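Long-range contacts in fumarylacetoacetate hydrolase (Burkholderia xenovorans, PDB 5TI1), which probably hydrolyses fumarylacetoacetate to fumarate and acetoacetate, the last step of phenylalanine and tyrosine breakdown, with the help of a bound divalent metal ion: residues L68-E72 against S87-R91; F253-L258 against I286-T292. One frame throughout, in Å; residues are numbered along the deposited sequence.

How the contacts relate
Two ways of holding pieces of chain together are illustrated here, one in each part of the protein. Contact 1 is complete in the sequence before the first strand of contact 2 begins. It packs the short helix 68-73 against the loop before helix 95-99, at the small antiparallel sheet of the N-terminal region. Contact 2 joins strands 252-263 and 284-292, neighbours in a mixed sheet of the FAH-family C-terminal region, deep in the chain; its Leu258 end comes about 6 Å (side chain to ion) from the magnesium ion. The centres of contact 1 and contact 2 are 20 Å apart. The nearest atoms of contact 1 and contact 2 are about 8 Å apart, without touching. Contact 1 is local packing away from the annotated sites.

Contact 1. Residues L68-E72 against S87-R91; sequences LAALE and SVFVR
Phe89 lays one face of its ring against Leu68, whose CB stands almost over the middle: 3.8 Å from the ring centroid and only 12° off the ring normal, a CH-pi contact. The leucine then runs on obliquely across the ring, its CD1 reaching Phe89 CE1 at 3.7 Å. Val88 CG2 lies over the opposite face, offset toward the rim and less close. Phe89 CG lies beside its own backbone N, with the ring over Leu68 and the CB against Ala69. Phe89 CB packs 3.8 Å from Ala69 CB, and that same alanine methyl, Ala69 CB, touches Val90 CG2 at 3.7 Å, extending the apolar contact to a more exposed residue.

The loop folds as a type I beta turn from Ser87 to Val90, with an ST turn inside it in which Ser87 OG accepts a hydrogen bond from Phe89 N (3.1 Å). A backbone hydrogen bond between Phe89 and Val57 of strand 56-61 ties the loop to the N-terminal sheet. Ser87 OG also donates to Glu72 OE1 (2.8 Å), which receives it on its syn lone pair, the side of the other carboxylate oxygen, so one hydroxyl links the turn to the helix. Glu72 reaches it with an extended chain, CG anti to the backbone N (chi1 -171°), and its carboxylate plane stands 73° from the Phe89 ring. Glu72 OE1 comes within 3.7 Å of Phe89 CD2, neither over the face nor at the edge. Further in, Val57 and Leu77 touch both Leu68 and Phe89, Val59 adds to the leucine and Val79 to the phenylalanine, while Leu112 of helix 102-116 packs on Leu68.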
loop_
_atom_site.group_PDB
_atom_site.type_symbol
_atom_site.label_atom_id
_atom_site.label_comp_id
_atom_site.label_asym_id
_atom_site.label_seq_id
_atom_site.Cartn_x
_atom_site.Cartn_y
_atom_site.Cartn_z
ATOM N N LEU B 68 22.435 -1.321 -19.827
ATOM C CA LEU B 68 23.431 -0.770 -18.906
ATOM C C LEU B 68 24.334 -1.862 -18.350
ATOM O O LEU B 68 25.538 -1.648 -18.178
ATOM C CB LEU B 68 22.755 -0.009 -17.768
ATOM C CG LEU B 68 21.843 1.153 -18.145
ATOM C CD1 LEU B 68 21.668 2.061 -16.922
ATOM C CD2 LEU B 68 22.392 1.914 -19.353
ATOM N N ALA B 69 23.777 -3.049 -18.084
ATOM C CA ALA B 69 24.592 -4.155 -17.592
ATOM C C ALA B 69 25.678 -4.528 -18.594
ATOM O O ALA B 69 26.817 -4.816 -18.210
ATOM C CB ALA B 69 23.709 -5.361 -17.266
ATOM N N ALA B 70 25.352 -4.501 -19.889
ATOM C CA ALA B 70 26.359 -4.789 -20.905
ATOM C C ALA B 70 27.459 -3.726 -20.925
ATOM O O ALA B 70 28.643 -4.059 -21.059
ATOM C CB ALA B 70 25.696 -4.917 -22.276
ATOM N N LEU B 71 27.095 -2.448 -20.806
ATOM C CA LEU B 71 28.111 -1.399 -20.767
ATOM C C LEU B 71 28.987 -1.502 -19.523
ATOM O O LEU B 71 30.189 -1.208 -19.585
ATOM C CB LEU B 71 27.457 -0.021 -20.827
ATOM C CG LEU B 71 26.768 0.401 -22.123
ATOM C CD1 LEU B 71 26.522 1.893 -22.085
ATOM C CD2 LEU B 71 27.607 0.027 -23.333
ATOM N N GLU B 72 28.405 -1.903 -18.387
ATOM C CA GLU B 72 29.194 -2.106 -17.178
ATOM C C GLU B 72 30.153 -3.280 -17.333
ATOM O O GLU B 72 31.327 -3.187 -16.946
ATOM C CB GLU B 72 28.270 -2.332 -15.985
ATOM C CG GLU B 72 28.988 -2.335 -14.658
ATOM C CD GLU B 72 28.173 -3.002 -13.583
ATOM O OE1 GLU B 72 27.261 -3.775 -13.948
ATOM O OE2 GLU B 72 28.432 -2.747 -12.385
ATOM N N SER B 87 25.406 -7.077 -9.691
ATOM C CA SER B 87 25.290 -5.822 -10.426
ATOM C C SER B 87 23.890 -5.259 -10.227
ATOM O O SER B 87 22.903 -5.985 -10.376
ATOM C CB SER B 87 25.567 -6.037 -11.917
ATOM O OG SER B 87 25.018 -4.995 -12.708
ATOM N N VAL B 88 23.799 -3.969 -9.886
ATOM C CA VAL B 88 22.490 -3.339 -9.721
ATOM C C VAL B 88 21.727 -3.216 -11.030
ATOM O O VAL B 88 20.527 -2.916 -11.009
ATOM C CB VAL B 88 22.593 -1.929 -9.109
ATOM C CG1 VAL B 88 23.122 -1.985 -7.682
ATOM C CG2 VAL B 88 23.460 -1.041 -9.990
ATOM N N PHE B 89 22.395 -3.418 -12.168
ATOM C CA PHE B 89 21.751 -3.350 -13.471
ATOM C C PHE B 89 21.126 -4.677 -13.892
ATOM O O PHE B 89 20.316 -4.697 -14.825
ATOM C CB PHE B 89 22.761 -2.880 -14.525
ATOM C CG PHE B 89 23.275 -1.482 -14.291
ATOM C CD1 PHE B 89 22.412 -0.465 -13.904
ATOM C CD2 PHE B 89 24.622 -1.183 -14.444
ATOM C CE1 PHE B 89 22.892 0.833 -13.680
ATOM C CE2 PHE B 89 25.096 0.101 -14.223
ATOM C CZ PHE B 89 24.228 1.105 -13.842
ATOM N N VAL B 90 21.478 -5.781 -13.231
ATOM C CA VAL B 90 20.835 -7.064 -13.490
ATOM C C VAL B 90 19.857 -7.331 -12.356
ATOM O O VAL B 90 20.185 -7.998 -11.365
ATOM C CB VAL B 90 21.854 -8.203 -13.640
ATOM C CG1 VAL B 90 21.143 -9.480 -14.056
ATOM C CG2 VAL B 90 22.905 -7.828 -14.660
ATOM N N ARG B 91 18.657 -6.775 -12.498
ATOM C CA ARG B 91 17.622 -6.752 -11.477
ATOM C C ARG B 91 16.301 -6.635 -12.208
ATOM O O ARG B 91 16.246 -6.070 -13.302
ATOM C CB ARG B 91 17.771 -5.555 -10.522
ATOM C CG ARG B 91 19.003 -5.539 -9.659
ATOM C CD ARG B 91 18.832 -6.444 -8.467
ATOM N NE ARG B 91 19.899 -6.244 -7.496
ATOM C CZ ARG B 91 21.118 -6.756 -7.616
ATOM N NH1 ARG B 91 21.426 -7.494 -8.672
ATOM N NH2 ARG B 91 22.028 -6.531 -6.682
#

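Contact 2. Residues F253-L258 against I286-T292; sequences FGMVLL and ISPWIVT
Ser287 and Leu257 make two hydrogen bonds of different kinds: Ser287 N donates to Leu257 O (3.0 Å), and Leu257 N donates to the side-chain oxygen Ser287 OG (2.8 Å, 155° at the hydrogen). The hydroxyl, placed between the backbone N and the carbonyl carbon (chi1 57°), thus takes the place of a backbone acceptor, and Ser287 O is left buried without a hydrogen-bond partner. Next to them, nearer the magnesium ion, Leu258 and Ile286 form a non-hydrogen-bonded antiparallel pair, Leu258 CG packing on Ile286 CG2 at 3.8 Å. Farther along, Met255 and Val291 form a hydrogen-bonded antiparallel pair, Met255 N to Val291 O at 2.9 Å and Val291 N to Met255 O at 3.0 Å, beside the non-hydrogen-bonded pair Gly254 and Thr292. Between Leu258-Ile286 and Met255-Val291 the register slips by two residues, and the second strand loops out through Pro288 and Trp289.

Val256 straddles the slip, CG1 meeting Ile290 CG1 (3.6 Å) on one side of it and CG2 meeting Ile286 CB (3.9 Å) on the other. Ile290 turns its other branch, CG2, to Phe253 CE2 (3.7 Å), the side chains crossing at about a right angle.

Farther out, Leu372 of strand 372-374 touches Val256, Leu258 and Ile286, and Phe432 of strand 429-440 covers Met255, Leu257 and Val291. Strand 223-233 brings the magnesium ligand Glu228 against Leu258, while Thr292 OG1 caps helix 293-296 through Ala295 N.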
loop_
_atom_site.group_PDB
_atom_site.type_symbol
_atom_site.label_atom_id
_atom_site.label_comp_id
_atom_site.label_asym_id
_atom_site.label_seq_id
_atom_site.Cartn_x
_atom_site.Cartn_y
_atom_site.Cartn_z
ATOM N N PHE B 253 13.098 10.674 -7.470
ATOM C CA PHE B 253 13.963 10.137 -8.515
ATOM C C PHE B 253 13.510 10.555 -9.914
ATOM O O PHE B 253 14.317 11.012 -10.726
ATOM C CB PHE B 253 14.009 8.605 -8.407
ATOM C CG PHE B 253 14.725 7.933 -9.544
ATOM C CD1 PHE B 253 16.087 8.144 -9.744
ATOM C CD2 PHE B 253 14.038 7.074 -10.406
ATOM C CE1 PHE B 253 16.757 7.522 -10.789
ATOM C CE2 PHE B 253 14.696 6.445 -11.460
ATOM C CZ PHE B 253 16.061 6.670 -11.652
ATOM N N GLY B 254 12.233 10.385 -10.219
ATOM C CA GLY B 254 11.759 10.680 -11.552
ATOM C C GLY B 254 10.253 10.562 -11.632
ATOM O O GLY B 254 9.567 10.456 -10.612
ATOM N N MET B 255 9.745 10.543 -12.870
ATOM C CA MET B 255 8.312 10.602 -13.110
ATOM C C MET B 255 7.918 9.615 -14.198
ATOM O O MET B 255 8.717 9.287 -15.082
ATOM C CB MET B 255 7.885 12.014 -13.517
ATOM C CG MET B 255 6.403 12.273 -13.446
ATOM S SD MET B 255 6.048 13.964 -13.945
ATOM C CE MET B 255 6.910 14.893 -12.676
ATOM N N VAL B 256 6.672 9.144 -14.113
ATOM C CA VAL B 256 6.036 8.327 -15.134
ATOM C C VAL B 256 4.657 8.918 -15.413
ATOM O O VAL B 256 4.159 9.765 -14.673
ATOM C CB VAL B 256 5.907 6.851 -14.711
ATOM C CG1 VAL B 256 7.283 6.219 -14.546
ATOM C CG2 VAL B 256 5.072 6.742 -13.435
ATOM N N LEU B 257 4.038 8.453 -16.495
ATOM C CA LEU B 257 2.619 8.697 -16.719
ATOM C C LEU B 257 1.802 7.660 -15.957
ATOM O O LEU B 257 2.233 6.522 -15.780
ATOM C CB LEU B 257 2.284 8.628 -18.208
ATOM C CG LEU B 257 3.092 9.569 -19.117
ATOM C CD1 LEU B 257 2.801 9.294 -20.581
ATOM C CD2 LEU B 257 2.806 11.013 -18.785
ATOM N N LEU B 258 0.608 8.054 -15.516
ATOM C CA LEU B 258 -0.187 7.228 -14.608
ATOM C C LEU B 258 -1.660 7.388 -14.950
ATOM O O LEU B 258 -2.192 8.502 -14.921
ATOM C CB LEU B 258 0.079 7.607 -13.140
ATOM C CG LEU B 258 -0.468 6.691 -12.028
ATOM C CD1 LEU B 258 0.338 6.863 -10.713
ATOM C CD2 LEU B 258 -1.939 6.936 -11.762
ATOM N N ILE B 286 0.942 2.468 -15.329
ATOM C CA ILE B 286 1.987 3.468 -15.509
ATOM C C ILE B 286 2.796 3.164 -16.765
ATOM O O ILE B 286 2.891 2.017 -17.222
ATOM C CB ILE B 286 2.923 3.604 -14.282
ATOM C CG1 ILE B 286 3.670 2.297 -13.985
ATOM C CG2 ILE B 286 2.135 4.079 -13.062
ATOM C CD1 ILE B 286 4.744 2.455 -12.885
ATOM N N SER B 287 3.370 4.223 -17.333
ATOM C CA SER B 287 4.310 4.082 -18.423
ATOM C C SER B 287 5.589 3.412 -17.921
ATOM O O SER B 287 5.889 3.435 -16.720
ATOM C CB SER B 287 4.621 5.453 -19.027
ATOM O OG SER B 287 5.121 6.335 -18.040
ATOM N N PRO B 288 6.366 2.799 -18.822
ATOM C CA PRO B 288 7.513 1.999 -18.366
ATOM C C PRO B 288 8.810 2.770 -18.148
ATOM O O PRO B 288 9.693 2.255 -17.454
ATOM C CB PRO B 288 7.673 0.961 -19.488
ATOM C CG PRO B 288 7.151 1.656 -20.707
ATOM C CD PRO B 288 6.042 2.555 -20.243
ATOM N N TRP B 289 8.957 3.975 -18.711
ATOM C CA TRP B 289 10.209 4.727 -18.651
ATOM C C TRP B 289 10.156 5.800 -17.560
ATOM O O TRP B 289 9.320 6.710 -17.609
ATOM C CB TRP B 289 10.523 5.380 -20.002
ATOM C CG TRP B 289 10.831 4.401 -21.099
ATOM C CD1 TRP B 289 10.064 4.139 -22.199
ATOM C CD2 TRP B 289 11.976 3.541 -21.191
ATOM N NE1 TRP B 289 10.663 3.175 -22.973
ATOM C CE2 TRP B 289 11.834 2.787 -22.379
ATOM C CE3 TRP B 289 13.104 3.334 -20.388
ATOM C CZ2 TRP B 289 12.784 1.848 -22.789
ATOM C CZ3 TRP B 289 14.042 2.396 -20.789
ATOM C CH2 TRP B 289 13.877 1.666 -21.980
ATOM N N ILE B 290 11.067 5.730 -16.601
ATOM C CA ILE B 290 11.104 6.747 -15.557
ATOM C C ILE B 290 12.006 7.865 -16.046
ATOM O O ILE B 290 13.216 7.678 -16.187
ATOM C CB ILE B 290 11.580 6.197 -14.211
ATOM C CG1 ILE B 290 10.634 5.096 -13.724
ATOM C CG2 ILE B 290 11.590 7.317 -13.200
ATOM C CD1 ILE B 290 10.990 4.564 -12.344
ATOM N N VAL B 291 11.407 9.014 -16.336
ATOM C CA VAL B 291 12.161 10.195 -16.755
ATOM C C VAL B 291 12.700 10.853 -15.494
ATOM O O VAL B 291 11.924 11.188 -14.593
ATOM C CB VAL B 291 11.275 11.161 -17.557
ATOM C CG1 VAL B 291 12.012 12.483 -17.818
ATOM C CG2 VAL B 291 10.818 10.522 -18.888
ATOM N N THR B 292 14.024 11.003 -15.405
ATOM C CA THR B 292 14.633 11.481 -14.165
ATOM C C THR B 292 14.285 12.939 -13.895
ATOM O O THR B 292 14.101 13.747 -14.809
ATOM C CB THR B 292 16.162 11.344 -14.184
ATOM O OG1 THR B 292 16.711 12.096 -15.278
ATOM C CG2 THR B 292 16.586 9.890 -14.284
#